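Local structure of catalase (1M7S) at residues Y113-N118 / V349-V354; V205-K209 / Y256-P262; A307-A311 / R328-A333; L340-G344 / D362-N366. The protein decomposes hydrogen peroxide into water and oxygen with the help of heme, protecting the cell from the toxic effects of the peroxide. All blocks are in the same frame, centred on the assembly; numbering follows the deposited sequence.

Contact 1 of 4, residues Y113-N118 / V349-V354; sequences YTADGN and VNQPKV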
# COMPACT_ATOMS: atom_id res chain seq x y z
N TYR A 113 -19.58 -14.54 16.28
CA TYR A 113 -19.94 -13.14 16.48
C TYR A 113 -20.73 -13.08 17.81
O TYR A 113 -21.96 -13.01 17.72
CB TYR A 113 -20.76 -12.62 15.34
CG TYR A 113 -20.10 -12.61 13.95
CD1 TYR A 113 -19.38 -11.52 13.53
CD2 TYR A 113 -20.25 -13.69 13.12
CE1 TYR A 113 -18.79 -11.49 12.26
CE2 TYR A 113 -19.69 -13.70 11.82
CZ TYR A 113 -18.97 -12.58 11.43
OH TYR A 113 -18.42 -12.57 10.16
N THR A 114 -20.00 -13.23 18.90
CA THR A 114 -20.66 -13.36 20.21
C THR A 114 -21.17 -12.03 20.73
O THR A 114 -20.84 -10.93 20.32
CB THR A 114 -19.81 -13.98 21.34
OG1 THR A 114 -19.06 -12.97 22.01
CG2 THR A 114 -18.87 -15.06 20.79
N ALA A 115 -21.99 -12.20 21.78
CA ALA A 115 -22.57 -11.03 22.45
C ALA A 115 -21.57 -10.28 23.29
O ALA A 115 -21.93 -9.22 23.83
CB ALA A 115 -23.70 -11.61 23.35
N ASP A 116 -20.33 -10.72 23.46
CA ASP A 116 -19.25 -10.08 24.14
C ASP A 116 -18.13 -9.63 23.15
O ASP A 116 -17.11 -9.14 23.61
CB ASP A 116 -18.48 -10.97 25.12
CG ASP A 116 -19.23 -11.77 26.12
OD1 ASP A 116 -20.39 -11.39 26.43
OD2 ASP A 116 -18.63 -12.78 26.60
N GLY A 117 -18.36 -9.80 21.88
CA GLY A 117 -17.33 -9.45 20.88
C GLY A 117 -17.06 -10.67 20.01
O GLY A 117 -17.49 -11.82 20.23
N ASN A 118 -16.21 -10.47 18.98
CA ASN A 118 -15.89 -11.62 18.12
C ASN A 118 -14.72 -12.43 18.70
O ASN A 118 -13.71 -11.88 19.07
CB ASN A 118 -15.54 -11.20 16.70
CG ASN A 118 -16.65 -10.50 15.95
OD1 ASN A 118 -17.82 -10.53 16.36
ND2 ASN A 118 -16.25 -9.89 14.83
N VAL A 349 -17.75 -8.09 7.07
CA VAL A 349 -17.57 -9.46 7.54
C VAL A 349 -16.78 -9.53 8.84
O VAL A 349 -16.94 -10.58 9.53
CB VAL A 349 -16.94 -10.34 6.42
CG1 VAL A 349 -15.48 -9.97 6.23
CG2 VAL A 349 -17.12 -11.82 6.69
N ASN A 350 -15.98 -8.52 9.11
CA ASN A 350 -15.16 -8.56 10.31
C ASN A 350 -15.77 -7.81 11.49
O ASN A 350 -15.24 -7.92 12.60
CB ASN A 350 -13.77 -8.01 9.98
CG ASN A 350 -13.08 -8.94 8.99
OD1 ASN A 350 -13.22 -10.17 9.11
ND2 ASN A 350 -12.34 -8.37 8.06
N GLN A 351 -16.85 -7.05 11.25
CA GLN A 351 -17.39 -6.26 12.39
C GLN A 351 -18.04 -7.17 13.44
O GLN A 351 -18.64 -8.18 13.13
CB GLN A 351 -18.50 -5.35 11.85
CG GLN A 351 -18.05 -4.16 11.03
CD GLN A 351 -19.21 -3.52 10.27
OE1 GLN A 351 -20.40 -3.76 10.50
NE2 GLN A 351 -18.90 -2.71 9.28
N PRO A 352 -17.97 -6.78 14.70
CA PRO A 352 -18.61 -7.51 15.78
C PRO A 352 -20.11 -7.13 15.75
O PRO A 352 -20.46 -6.10 15.12
CB PRO A 352 -18.02 -6.95 17.08
CG PRO A 352 -17.59 -5.57 16.67
CD PRO A 352 -17.28 -5.57 15.16
N LYS A 353 -20.91 -7.85 16.49
CA LYS A 353 -22.33 -7.61 16.59
C LYS A 353 -22.64 -6.73 17.82
O LYS A 353 -23.80 -6.66 18.23
CB LYS A 353 -23.15 -8.84 16.85
CG LYS A 353 -23.33 -10.14 16.19
CD LYS A 353 -23.87 -10.09 14.78
CE LYS A 353 -22.72 -9.95 13.80
NZ LYS A 353 -22.82 -10.98 12.72
N VAL A 354 -21.65 -6.16 18.46
CA VAL A 354 -21.73 -5.28 19.60
C VAL A 354 -20.97 -4.01 19.25
O VAL A 354 -20.22 -3.95 18.26
CB VAL A 354 -21.14 -5.87 20.90
CG1 VAL A 354 -21.96 -7.07 21.35
CG2 VAL A 354 -19.69 -6.26 20.69
O HOH W 1 -19.70 -9.80 18.11
O HOH W 2 -13.50 -9.78 13.48
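The backbones of Y113-N118 and V349-V354 come nearest at N118 and P352, whose CA atoms are 5.5 Å apart. The first segment is the tip of a beta hairpin, with a type I turn from T114 to G117 joining strands 107-114 and 117-124 of the catalase beta barrel. The second is irregular chain laid against the hairpin. Y113 spans much of the contact. Its CG lies anti to the carbonyl carbon (chi1 -63°), and the ring reaches along the loop until OH donates to V349 O at 2.6 Å. V349 O sits at the ring's edge, in its plane. One ring face carries K353 in a cation-pi contact, with NZ 3.7 Å from the Y113 ring centroid. The K353 chain bends repeatedly to fold its end over that face. N118 presents both ends of its amide. OD1 rests near P352 CA, while ND2 makes a weak but straight bond to Q351 O. One water receives a hydrogen bond from K353 N and donates to T114 O and N118 OD1. A second water takes a bond from N118 ND2 and donates to N350 O. Nearby, the side-chain ND2 of N8 of the second subunit hydrogen-bonds N118 O, so the contact borders a subunit interface. At the turn, V354 packs its two methyl branches on the backbone, and CG1 lies 3.3 Å from A115 O.

Contact 2 of 4, residues V205-K209 / Y256-P262; sequences VHYVK and YVQVLKP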
# COMPACT_ATOMS: atom_id res chain seq x y z
N VAL A 205 -8.53 -20.44 36.58
CA VAL A 205 -8.20 -20.84 35.20
C VAL A 205 -8.26 -22.32 34.99
O VAL A 205 -7.93 -23.13 35.86
CB VAL A 205 -6.76 -20.25 35.09
CG1 VAL A 205 -5.87 -21.02 34.17
CG2 VAL A 205 -6.86 -18.76 34.68
N HIS A 206 -8.60 -22.79 33.79
CA HIS A 206 -8.56 -24.17 33.39
C HIS A 206 -7.93 -24.20 31.95
O HIS A 206 -8.14 -23.22 31.26
CB HIS A 206 -9.87 -24.91 33.29
CG HIS A 206 -10.51 -25.22 34.62
ND1 HIS A 206 -11.11 -24.19 35.34
CD2 HIS A 206 -10.65 -26.35 35.31
CE1 HIS A 206 -11.61 -24.70 36.47
NE2 HIS A 206 -11.36 -26.00 36.47
N TYR A 207 -7.17 -25.25 31.67
CA TYR A 207 -6.61 -25.36 30.32
C TYR A 207 -7.53 -26.28 29.52
O TYR A 207 -7.85 -27.40 29.94
CB TYR A 207 -5.17 -25.91 30.39
CG TYR A 207 -4.21 -24.87 30.92
CD1 TYR A 207 -3.82 -24.85 32.27
CD2 TYR A 207 -3.72 -23.87 30.10
CE1 TYR A 207 -2.96 -23.89 32.74
CE2 TYR A 207 -2.84 -22.90 30.56
CZ TYR A 207 -2.48 -22.90 31.90
OH TYR A 207 -1.62 -21.95 32.41
N VAL A 208 -7.93 -25.85 28.33
CA VAL A 208 -8.89 -26.66 27.58
C VAL A 208 -8.49 -26.85 26.13
O VAL A 208 -8.05 -25.89 25.48
CB VAL A 208 -10.23 -25.84 27.59
CG1 VAL A 208 -11.27 -26.54 26.78
CG2 VAL A 208 -10.76 -25.61 29.01
N LYS A 209 -8.70 -28.05 25.61
CA LYS A 209 -8.55 -28.31 24.19
C LYS A 209 -9.95 -28.39 23.56
O LYS A 209 -10.90 -28.88 24.17
CB LYS A 209 -7.78 -29.58 23.97
CG LYS A 209 -6.28 -29.31 24.13
CD LYS A 209 -5.58 -30.58 23.64
CE LYS A 209 -4.08 -30.33 23.73
NZ LYS A 209 -3.38 -30.61 22.48
N TYR A 256 -16.63 -30.37 21.47
CA TYR A 256 -16.19 -30.97 22.71
C TYR A 256 -14.99 -30.27 23.34
O TYR A 256 -14.10 -29.76 22.63
CB TYR A 256 -15.82 -32.44 22.48
CG TYR A 256 -16.95 -33.37 22.19
CD1 TYR A 256 -17.45 -33.44 20.88
CD2 TYR A 256 -17.52 -34.18 23.17
CE1 TYR A 256 -18.50 -34.30 20.58
CE2 TYR A 256 -18.58 -35.04 22.88
CZ TYR A 256 -19.06 -35.07 21.59
OH TYR A 256 -20.10 -35.89 21.24
N VAL A 257 -14.91 -30.35 24.69
CA VAL A 257 -13.74 -29.83 25.40
C VAL A 257 -13.06 -30.91 26.25
O VAL A 257 -13.72 -31.84 26.72
CB VAL A 257 -13.94 -28.60 26.28
CG1 VAL A 257 -14.31 -27.38 25.40
CG2 VAL A 257 -14.98 -28.79 27.39
N GLN A 258 -11.72 -30.81 26.39
CA GLN A 258 -10.91 -31.65 27.26
C GLN A 258 -10.35 -30.66 28.27
O GLN A 258 -9.92 -29.56 27.86
CB GLN A 258 -9.71 -32.40 26.64
CG GLN A 258 -10.14 -33.61 25.84
CD GLN A 258 -8.88 -34.16 25.16
OE1 GLN A 258 -8.34 -33.42 24.32
NE2 GLN A 258 -8.47 -35.37 25.46
N VAL A 259 -10.47 -30.94 29.56
CA VAL A 259 -10.14 -29.96 30.58
C VAL A 259 -9.09 -30.42 31.56
O VAL A 259 -9.25 -31.56 32.02
CB VAL A 259 -11.44 -29.65 31.40
CG1 VAL A 259 -11.30 -28.63 32.51
CG2 VAL A 259 -12.56 -29.19 30.49
N LEU A 260 -8.10 -29.58 31.83
CA LEU A 260 -7.10 -29.87 32.85
C LEU A 260 -6.88 -28.62 33.70
O LEU A 260 -6.93 -27.46 33.26
CB LEU A 260 -5.73 -30.27 32.29
CG LEU A 260 -5.58 -31.60 31.57
CD1 LEU A 260 -4.19 -31.73 30.94
CD2 LEU A 260 -5.80 -32.77 32.50
N LYS A 261 -6.72 -28.84 35.03
CA LYS A 261 -6.38 -27.77 35.95
C LYS A 261 -4.87 -27.50 35.84
O LYS A 261 -4.04 -28.37 35.56
CB LYS A 261 -6.70 -28.21 37.38
CG LYS A 261 -8.14 -28.60 37.65
CD LYS A 261 -8.38 -28.76 39.14
CE LYS A 261 -9.14 -30.04 39.44
NZ LYS A 261 -10.59 -29.84 39.14
N PRO A 262 -4.45 -26.28 36.14
CA PRO A 262 -3.08 -25.80 36.12
C PRO A 262 -2.11 -26.66 36.91
O PRO A 262 -1.04 -27.06 36.45
CB PRO A 262 -3.14 -24.35 36.65
CG PRO A 262 -4.54 -23.96 36.20
CD PRO A 262 -5.38 -25.19 36.49
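V208 has CG1 anti to its own N (chi1 177°), and V257 has CG1 anti to its carbonyl carbon (chi1 -66°). These settings bring V208 CG1 to a tight 3.4 Å from V257 CG1. P262 CA meets the Y207 ring at its edge, in plane. P262 CG is 3.8 Å from Y207 CE1 and also packs on V205 CG1. H206 lies alongside K261, both pointing the same way, and its CD2 touches V259 CG1. Q258 extends beyond CG, and its OE1 comes within 3.9 Å of K209 CB. The polar ends of the larger side chains are held by other parts of the chain: Y207 OH by E321, K209 NZ by K277 O and V193 O, and Q258 NE2 by V282 O and W279 O. Backbone bonds join the strands. Y207 and L260 form one hydrogen-bonded pair, with Y207 N to L260 O at 2.7 Å. K209 and Q258 form the next, with K209 N to Q258 O at 3.0 Å. Between them V208 and V259 make a non-hydrogen-bonded pair, where V208 CA lies 3.1 Å from Q258 O in a CA-H...O contact. Strands 205-209 and 256-260 run antiparallel, their directions 145° apart. This is the twisted pairing of neighbouring strands, 205-214 and 252-260, in the antiparallel beta barrel of catalases.

Contact 3 of 4, residues A307-A311 / R328-A333; sequences AMAPA and RVFSYA. With HEM (protoporphyrin IX containing Fe), chain E.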
# COMPACT_ATOMS: atom_id res chain seq x y z
N ALA A 307 -11.01 -11.84 8.39
CA ALA A 307 -9.78 -11.74 9.18
C ALA A 307 -9.91 -12.63 10.42
O ALA A 307 -10.62 -12.25 11.36
CB ALA A 307 -9.54 -10.28 9.55
N MET A 308 -9.39 -13.86 10.32
CA MET A 308 -9.46 -14.78 11.46
C MET A 308 -8.21 -14.60 12.30
O MET A 308 -7.12 -14.62 11.71
CB MET A 308 -9.47 -16.23 10.94
CG MET A 308 -10.63 -16.61 10.01
SD MET A 308 -12.14 -16.67 11.05
CE MET A 308 -13.29 -17.30 9.83
N ALA A 309 -8.31 -14.40 13.62
CA ALA A 309 -7.08 -14.21 14.39
C ALA A 309 -7.26 -14.72 15.81
O ALA A 309 -8.22 -14.30 16.48
CB ALA A 309 -6.81 -12.69 14.43
N PRO A 310 -6.32 -15.47 16.31
CA PRO A 310 -6.34 -15.95 17.69
C PRO A 310 -6.37 -14.77 18.63
O PRO A 310 -6.89 -14.86 19.74
CB PRO A 310 -5.13 -16.90 17.84
CG PRO A 310 -4.89 -17.29 16.40
CD PRO A 310 -5.16 -16.03 15.57
N ALA A 311 -5.91 -13.56 18.25
CA ALA A 311 -5.95 -12.39 19.09
C ALA A 311 -7.41 -11.92 19.28
O ALA A 311 -7.57 -11.07 20.16
CB ALA A 311 -5.16 -11.22 18.51
N ARG A 328 1.14 -16.90 17.49
CA ARG A 328 -0.08 -16.75 16.68
C ARG A 328 -0.91 -15.58 17.20
O ARG A 328 -1.53 -14.89 16.39
CB ARG A 328 -0.91 -18.02 16.67
CG ARG A 328 -0.18 -19.24 16.12
CD ARG A 328 -1.15 -20.46 16.19
NE ARG A 328 -2.18 -20.26 15.17
CZ ARG A 328 -3.39 -20.83 15.31
NH1 ARG A 328 -3.62 -21.58 16.40
NH2 ARG A 328 -4.29 -20.68 14.38
N VAL A 329 -0.80 -15.28 18.51
CA VAL A 329 -1.51 -14.08 19.02
C VAL A 329 -1.03 -12.81 18.36
O VAL A 329 -1.78 -11.86 18.14
CB VAL A 329 -1.38 -14.05 20.56
CG1 VAL A 329 -1.97 -12.79 21.15
CG2 VAL A 329 -2.17 -15.27 21.06
N PHE A 330 0.21 -12.75 17.92
CA PHE A 330 0.79 -11.61 17.25
C PHE A 330 0.56 -11.66 15.73
O PHE A 330 0.23 -10.62 15.08
CB PHE A 330 2.33 -11.56 17.53
CG PHE A 330 2.96 -10.48 16.64
CD1 PHE A 330 2.76 -9.15 16.92
CD2 PHE A 330 3.72 -10.82 15.53
CE1 PHE A 330 3.30 -8.15 16.11
CE2 PHE A 330 4.24 -9.84 14.70
CZ PHE A 330 4.02 -8.50 14.98
N SER A 331 0.89 -12.81 15.15
CA SER A 331 1.02 -12.85 13.68
C SER A 331 -0.20 -12.63 12.81
O SER A 331 -0.11 -12.08 11.68
CB SER A 331 1.64 -14.25 13.35
OG SER A 331 1.73 -14.29 11.93
N TYR A 332 -1.36 -13.10 13.26
CA TYR A 332 -2.54 -12.97 12.34
C TYR A 332 -2.95 -11.52 12.34
O TYR A 332 -3.15 -10.92 11.29
CB TYR A 332 -3.68 -13.84 12.86
CG TYR A 332 -3.44 -15.33 12.78
CD1 TYR A 332 -4.24 -16.10 11.93
CD2 TYR A 332 -2.40 -15.93 13.48
CE1 TYR A 332 -4.09 -17.48 11.89
CE2 TYR A 332 -2.23 -17.30 13.40
CZ TYR A 332 -3.09 -18.05 12.63
OH TYR A 332 -2.87 -19.42 12.55
N ALA A 333 -2.98 -10.87 13.53
CA ALA A 333 -3.40 -9.45 13.54
C ALA A 333 -2.42 -8.63 12.73
O ALA A 333 -2.81 -7.73 12.00
CB ALA A 333 -3.51 -8.92 14.97
CHA HEM E . -3.58 -18.65 8.58
CHB HEM E . -4.28 -22.53 11.39
CHC HEM E . 0.20 -22.06 13.13
CHD HEM E . 0.51 -17.66 11.09
C1A HEM E . -4.14 -19.75 9.19
C2A HEM E . -5.49 -20.28 8.88
C3A HEM E . -5.68 -21.34 9.65
C4A HEM E . -4.47 -21.53 10.44
CMA HEM E . -6.92 -22.25 9.76
CAA HEM E . -6.41 -19.61 7.85
CBA HEM E . -7.54 -18.71 8.47
CGA HEM E . -8.50 -18.28 7.34
O1A HEM E . -8.45 -17.05 7.10
O2A HEM E . -9.20 -19.22 6.91
C1B HEM E . -3.15 -22.73 12.13
C2B HEM E . -2.98 -23.73 13.17
C3B HEM E . -1.73 -23.61 13.65
C4B HEM E . -1.10 -22.53 12.93
CMB HEM E . -4.08 -24.73 13.57
CAB HEM E . -0.98 -24.41 14.72
CBB HEM E . -1.57 -25.04 15.71
C1C HEM E . 0.61 -20.79 12.82
C2C HEM E . 1.73 -20.11 13.41
C3C HEM E . 1.81 -18.89 12.87
C4C HEM E . 0.76 -18.80 11.88
CMC HEM E . 2.64 -20.67 14.54
CAC HEM E . 2.79 -17.73 13.14
CBC HEM E . 3.25 -17.40 14.36
C1D HEM E . -0.55 -17.60 10.18
C2D HEM E . -0.78 -16.49 9.27
C3D HEM E . -1.90 -16.75 8.58
C4D HEM E . -2.40 -18.03 9.04
CMD HEM E . 0.17 -15.29 9.19
CAD HEM E . -2.58 -15.88 7.49
CBD HEM E . -3.73 -15.04 8.17
CGD HEM E . -4.35 -14.00 7.25
O1D HEM E . -5.54 -13.63 7.54
O2D HEM E . -3.73 -13.49 6.28
NA HEM E . -3.55 -20.57 10.10
NB HEM E . -1.99 -21.99 12.02
NC HEM E . 0.04 -19.98 11.86
ND HEM E . -1.59 -18.50 10.04
FE HEM E . -1.79 -20.22 11.05
O HOH W 3 -3.56 -12.74 16.07
O HOH W 4 -0.72 -22.05 9.69
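Y332 OH is held by three atoms: the heme iron at 2.0 Å and two nitrogens of R328. R328 NE donates to Y332 OH at 2.8 Å and R328 NH2 donates to it at 2.6 Å. The oxygen lies in the guanidinium plane, so the arginine holds it side-on. The two bonds fix the position of the oxygen that binds the iron. A bend at chi3 (71°) in R328 turns the guanidinium onto the porphyrin. One of its faces lies over the heme and P310 CG covers the opposite face. R328 NH1 and NH2 also bond to H194 and V122 O. The same proline backs the tyrosine. P310 CD sits 3.5 Å from the centroid of the Y332 ring in a CH-pi contact, while heme atoms cover the other ring face. M308 O approaches this ring to 3.2 Å from CD1 of Y332, and A309 CB packs on Y332 CB. One turn earlier on the helix, V329 O is met by A311 CB of the loop. A water joins the segments here: it donates to V329 O, accepts from A333 N and accepts weakly from A311 N. S331 OG bonds D42 of the third subunit. Opposite the tyrosine the iron also binds a water, at 2.5 Å. This is the proximal side of a catalase heme, with axial tyrosine and partner arginine on helix 323-339.

Contact 4 of 4, residues L340-G344 / D362-N366; sequences LGANG and DGALN. Unlike the reference sequence in segment 340-344: N343 (reference Ile).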
# COMPACT_ATOMS: atom_id res chain seq x y z
N LEU A 340 -5.16 -6.61 4.58
CA LEU A 340 -6.37 -5.82 4.54
C LEU A 340 -6.08 -4.34 4.72
O LEU A 340 -6.38 -3.56 3.81
CB LEU A 340 -7.39 -6.31 5.59
CG LEU A 340 -7.77 -7.79 5.39
CD1 LEU A 340 -8.55 -8.31 6.61
CD2 LEU A 340 -8.54 -8.02 4.13
N GLY A 341 -5.46 -3.98 5.85
CA GLY A 341 -5.24 -2.56 6.12
C GLY A 341 -5.57 -2.30 7.60
O GLY A 341 -6.23 -3.10 8.26
N ALA A 342 -5.18 -1.08 8.04
CA ALA A 342 -5.49 -0.68 9.42
C ALA A 342 -6.98 -0.73 9.69
O ALA A 342 -7.39 -1.11 10.80
CB ALA A 342 -4.94 0.73 9.66
N ASN A 343 -7.84 -0.42 8.71
CA ASN A 343 -9.30 -0.45 8.94
C ASN A 343 -9.95 -1.77 8.59
O ASN A 343 -11.16 -1.92 8.42
CB ASN A 343 -9.91 0.75 8.14
CG ASN A 343 -9.58 2.03 8.93
OD1 ASN A 343 -9.90 2.10 10.13
ND2 ASN A 343 -8.94 3.03 8.36
N GLY A 344 -9.16 -2.85 8.42
CA GLY A 344 -9.68 -4.15 8.02
C GLY A 344 -10.76 -4.70 8.95
O GLY A 344 -11.71 -5.31 8.45
N ASP A 362 -8.36 7.17 12.12
CA ASP A 362 -7.76 7.47 10.82
C ASP A 362 -7.34 6.18 10.10
O ASP A 362 -8.09 5.21 10.15
CB ASP A 362 -6.61 8.45 10.97
CG ASP A 362 -6.94 9.79 11.60
OD1 ASP A 362 -8.14 9.96 11.96
OD2 ASP A 362 -6.02 10.63 11.78
N GLY A 363 -6.19 6.18 9.48
CA GLY A 363 -5.76 5.00 8.69
C GLY A 363 -6.41 5.06 7.30
O GLY A 363 -7.45 5.69 7.08
N ALA A 364 -5.86 4.35 6.32
CA ALA A 364 -6.39 4.35 4.96
C ALA A 364 -7.84 3.89 4.89
O ALA A 364 -8.26 2.91 5.51
CB ALA A 364 -5.50 3.46 4.05
N LEU A 365 -8.67 4.61 4.12
CA LEU A 365 -10.06 4.33 3.84
C LEU A 365 -10.90 4.20 5.11
O LEU A 365 -11.58 3.22 5.40
CB LEU A 365 -10.31 3.10 2.92
CG LEU A 365 -9.49 3.21 1.62
CD1 LEU A 365 -9.23 1.85 0.99
CD2 LEU A 365 -10.17 4.14 0.61
N ASN A 366 -10.82 5.30 5.90
CA ASN A 366 -11.60 5.34 7.13
C ASN A 366 -13.04 5.73 6.77
O ASN A 366 -13.27 6.83 6.28
CB ASN A 366 -10.97 6.32 8.11
CG ASN A 366 -11.68 6.21 9.47
OD1 ASN A 366 -12.89 6.42 9.53
ND2 ASN A 366 -10.99 5.86 10.56
O HOH W 5 -6.82 0.69 6.44
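N343 ND2 makes two nearly straight hydrogen bonds across the contact, one to D362 O and one to A364 O, both at 2.9 Å. Both acceptors lie in the amide plane of N343, so the two N-H groups are used together and fix the rotation of the amide. The carbonyls are met differently. The donor stands well above the plane of A364 C=O, 56° out of it, but is tilted only 24° from that of D362. D362 O accepts a second bond, from N366 ND2 at 3.0 Å, and both donors come from the same face of its plane. N343 has CG anti to its carbonyl carbon (chi1 -75°), which sends the amide into the curl of residues 362-366. A water accepts from N343 N at 2.7 Å and donates to A364 O. Around this polar centre the packing is thin. A342 CB lies 4.5 Å from G363 CA, and N366 CB is 3.9 Å from N343 ND2. The type I turn G341-G344 follows helix 323-339 and presents N343. The second subunit also reaches this contact: its R40 packs on N343 and its Q305 bonds N366 O. N343 differs from the reference sequence, which has isoleucine. The chemistry implies a link that rests on the N343 amide and a bridging water binding backbone carbonyls, with little apolar packing.

Overall arrangement
From the N terminus, the hairpin at 113-118 comes first, and contact 1 closes the longest loop when the chain returns at 349-354. Contacts 2 and 3 lie within that loop, one after the other. Contact 2 pairs two barrel strands, and contact 3 then sets the loop 307-311 against helix 323-339. Contact 4 opens at 340-344, just after that helix, and closes at 362-366, so its segments alternate with those of contact 1. N350 of contact 1 bonds A307 of contact 3 and G344 of contact 4, tying the loop 349-354 to the loop 307-311 and to the turn after helix 323-339. Contacts 1, 3 and 4 touch the second subunit. Contact 2 stands apart.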